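Local coordinates for protein enoyl-CoA hydratase/isomerase (Pseudomonas aeruginosa, PDB 3LAO) that probably hydrates the double bond of an unsaturated steroid side-chain CoA thioester, working as a homotrimer of the enoyl-CoA hydratase/isomerase family, at residues A178-A181 and L182-R185. Numbering follows the deposited sequence.
Sequences ADEA and LRMR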
ATOM      1  N   ALA B 178     -11.842 -12.828 -12.207  1.00 41.52           N
ATOM      2  CA  ALA B 178     -12.414 -11.672 -11.551  1.00 41.53           C
ATOM      3  C   ALA B 178     -12.410 -11.794 -10.022  1.00 47.88           C
ATOM      4  O   ALA B 178     -12.198 -10.798  -9.315  1.00 41.77           O
ATOM      5  CB  ALA B 178     -13.802 -11.438 -12.050  1.00 34.57           C
ATOM      6  N   ASP B 179     -12.632 -12.996  -9.498  1.00 47.33           N
ATOM      7  CA  ASP B 179     -12.733 -13.112  -8.048  1.00 48.90           C
ATOM      8  C   ASP B 179     -11.378 -12.972  -7.372  1.00 43.32           C
ATOM      9  O   ASP B 179     -11.267 -12.405  -6.261  1.00 45.40           O
ATOM     10  CB  ASP B 179     -13.464 -14.389  -7.639  1.00 57.00           C
ATOM     11  CG  ASP B 179     -14.972 -14.237  -7.747  1.00 66.06           C
ATOM     12  OD1 ASP B 179     -15.607 -15.052  -8.450  1.00 75.59           O
ATOM     13  OD2 ASP B 179     -15.524 -13.282  -7.158  1.00 63.14           O
ATOM     14  N   GLU B 180     -10.353 -13.464  -8.060  1.00 32.06           N
ATOM     15  CA  GLU B 180      -8.984 -13.357  -7.580  1.00 37.19           C
ATOM     16  C   GLU B 180      -8.480 -11.901  -7.702  1.00 36.24           C
ATOM     17  O   GLU B 180      -7.792 -11.363  -6.813  1.00 32.82           O
ATOM     18  CB  GLU B 180      -8.111 -14.344  -8.373  1.00 43.72           C
ATOM     19  CG  GLU B 180      -6.619 -14.346  -8.003  1.00 50.54           C
ATOM     20  CD  GLU B 180      -6.306 -14.952  -6.644  1.00 56.39           C
ATOM     21  OE1 GLU B 180      -7.245 -15.316  -5.904  1.00 58.75           O
ATOM     22  OE2 GLU B 180      -5.101 -15.066  -6.321  1.00 59.19           O
ATOM     23  N   ALA B 181      -8.852 -11.251  -8.800  1.00 28.08           N
ATOM     24  CA  ALA B 181      -8.554  -9.838  -8.949  1.00 30.63           C
ATOM     25  C   ALA B 181      -9.209  -8.966  -7.823  1.00 30.33           C
ATOM     26  O   ALA B 181      -8.567  -8.070  -7.278  1.00 28.69           O
ATOM     27  CB  ALA B 181      -8.895  -9.353 -10.353  1.00 20.48           C
ATOM     28  N   LEU B 182     -10.445  -9.270  -7.445  1.00 27.99           N
ATOM     29  CA  LEU B 182     -11.096  -8.588  -6.335  1.00 28.75           C
ATOM     30  C   LEU B 182     -10.368  -8.835  -5.021  1.00 34.36           C
ATOM     31  O   LEU B 182     -10.191  -7.922  -4.210  1.00 34.92           O
ATOM     32  CB  LEU B 182     -12.540  -9.052  -6.205  1.00 34.06           C
ATOM     33  CG  LEU B 182     -13.410  -8.393  -5.124  1.00 42.90           C
ATOM     34  CD1 LEU B 182     -13.692  -6.909  -5.455  1.00 40.13           C
ATOM     35  CD2 LEU B 182     -14.730  -9.156  -4.934  1.00 42.57           C
ATOM     36  N   ARG B 183      -9.922 -10.070  -4.818  1.00 37.89           N
ATOM     37  CA  ARG B 183      -9.266 -10.446  -3.567  1.00 41.41           C
ATOM     38  C   ARG B 183      -7.969  -9.663  -3.394  1.00 37.89           C
ATOM     39  O   ARG B 183      -7.515  -9.439  -2.305  1.00 41.20           O
ATOM     40  CB  ARG B 183      -8.968 -11.957  -3.558  1.00 43.70           C
ATOM     41  CG  ARG B 183      -8.404 -12.494  -2.249  1.00 46.01           C
ATOM     42  CD  ARG B 183      -7.784 -13.919  -2.353  1.00 43.75           C
ATOM     43  NE  ARG B 183      -6.661 -14.013  -3.309  1.00 52.19           N
ATOM     44  CZ  ARG B 183      -5.384 -13.731  -3.021  1.00 45.15           C
ATOM     45  NH1 ARG B 183      -5.075 -13.318  -1.801  1.00 36.97           N
ATOM     46  NH2 ARG B 183      -4.420 -13.845  -3.952  1.00 39.06           N
HETATM   47  N   MSE B 184      -7.370  -9.289  -4.508  1.00 39.14           N
HETATM   48  CA  MSE B 184      -6.117  -8.582  -4.516  1.00 33.20           C
HETATM   49  C   MSE B 184      -6.348  -7.083  -4.649  1.00 32.88           C
HETATM   50  O   MSE B 184      -5.383  -6.332  -4.787  1.00 35.87           O
HETATM   51  CB  MSE B 184      -5.256  -9.056  -5.703  1.00 37.94           C
HETATM   52  CG  MSE B 184      -4.749 -10.499  -5.618  1.00 48.66           C
HETATM   53 SE   MSE B 184      -3.416 -10.999  -7.038  1.00 44.57          SE
HETATM   54  CE  MSE B 184      -4.579 -10.774  -8.611  1.00 46.86           C
ATOM     55  N   ARG B 185      -7.616  -6.656  -4.646  1.00 32.51           N
ATOM     56  CA  ARG B 185      -7.958  -5.222  -4.667  1.00 30.21           C
ATOM     57  C   ARG B 185      -7.651  -4.510  -5.987  1.00 29.98           C
ATOM     58  O   ARG B 185      -7.302  -3.326  -6.005  1.00 36.86           O
ATOM     59  CB  ARG B 185      -7.257  -4.497  -3.511  1.00 25.65           C
ATOM     60  CG  ARG B 185      -7.848  -4.901  -2.175  1.00 39.78           C
ATOM     61  CD  ARG B 185      -7.040  -4.338  -1.003  1.00 50.34           C
ATOM     62  NE  ARG B 185      -5.819  -3.637  -1.412  1.00 55.61           N
ATOM     63  CZ  ARG B 185      -5.057  -2.921  -0.575  1.00 60.19           C
ATOM     64  NH1 ARG B 185      -5.405  -2.814   0.719  1.00 57.13           N
ATOM     65  NH2 ARG B 185      -3.948  -2.303  -1.020  1.00 57.25           N
TER
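Glu180 and Arg183 run side by side off one short helix, and the guanidinium takes the carboxylate side-on with two nitrogens. Arg183 NE reaches Glu180 OE1 at 3.0 Å, while Arg183 NH2 meets Glu180 OE2 at 2.8 Å to complete the salt bridge. Both bonds are nearly straight, and both acceptors lie close to the guanidinium plane. The donors, however, come from above the carboxylate, the two planes being 41° apart. Each chain leaves with CG anti to its own backbone nitrogen and then bends, Glu180 at chi2 (71°) and Arg183 one bond further out at chi3, which brings together charged ends rooted about one turn apart. Beside this pair, the selenomethionine Met184 crosses Glu180 at a slant and bends at chi3: its CG rests 3.4 Å from Glu180 O, and its CE lies 4.2 Å from Glu180 CG.

The backbone makes ordinary i to i+4 bonds, Leu182 N to Ala178 O at 3.0 Å and Arg183 N to Asp179 O at 3.1 Å. The two bonds from Met184 N, to Glu180 O and Ala181 O, are both weak. Arg185, with phi +70°, ends the helix in a Schellman motif.

Helix 178-183 follows strand 175-177, and Ala178 and Leu182 pack on Val190 of strand 189-191. Asp177 OD1 accepts a bond from Glu180 N. Past the turn, Arg185 bonds to Ala160 O of a second subunit, carrying the helix end to the trimer interface. Tyr169 bonds to Glu180 OE2, and Asp165 forms a salt bridge with Arg183 NH2; both belong to helix 163-170, against which Met184 also packs. Arg183 NH2 is thus shared between Glu180 and Asp165; the guanidinium partly offsets their charge and should favour both ionised, while one salt bridge and one hydrogen bond tie this helix to 163-170.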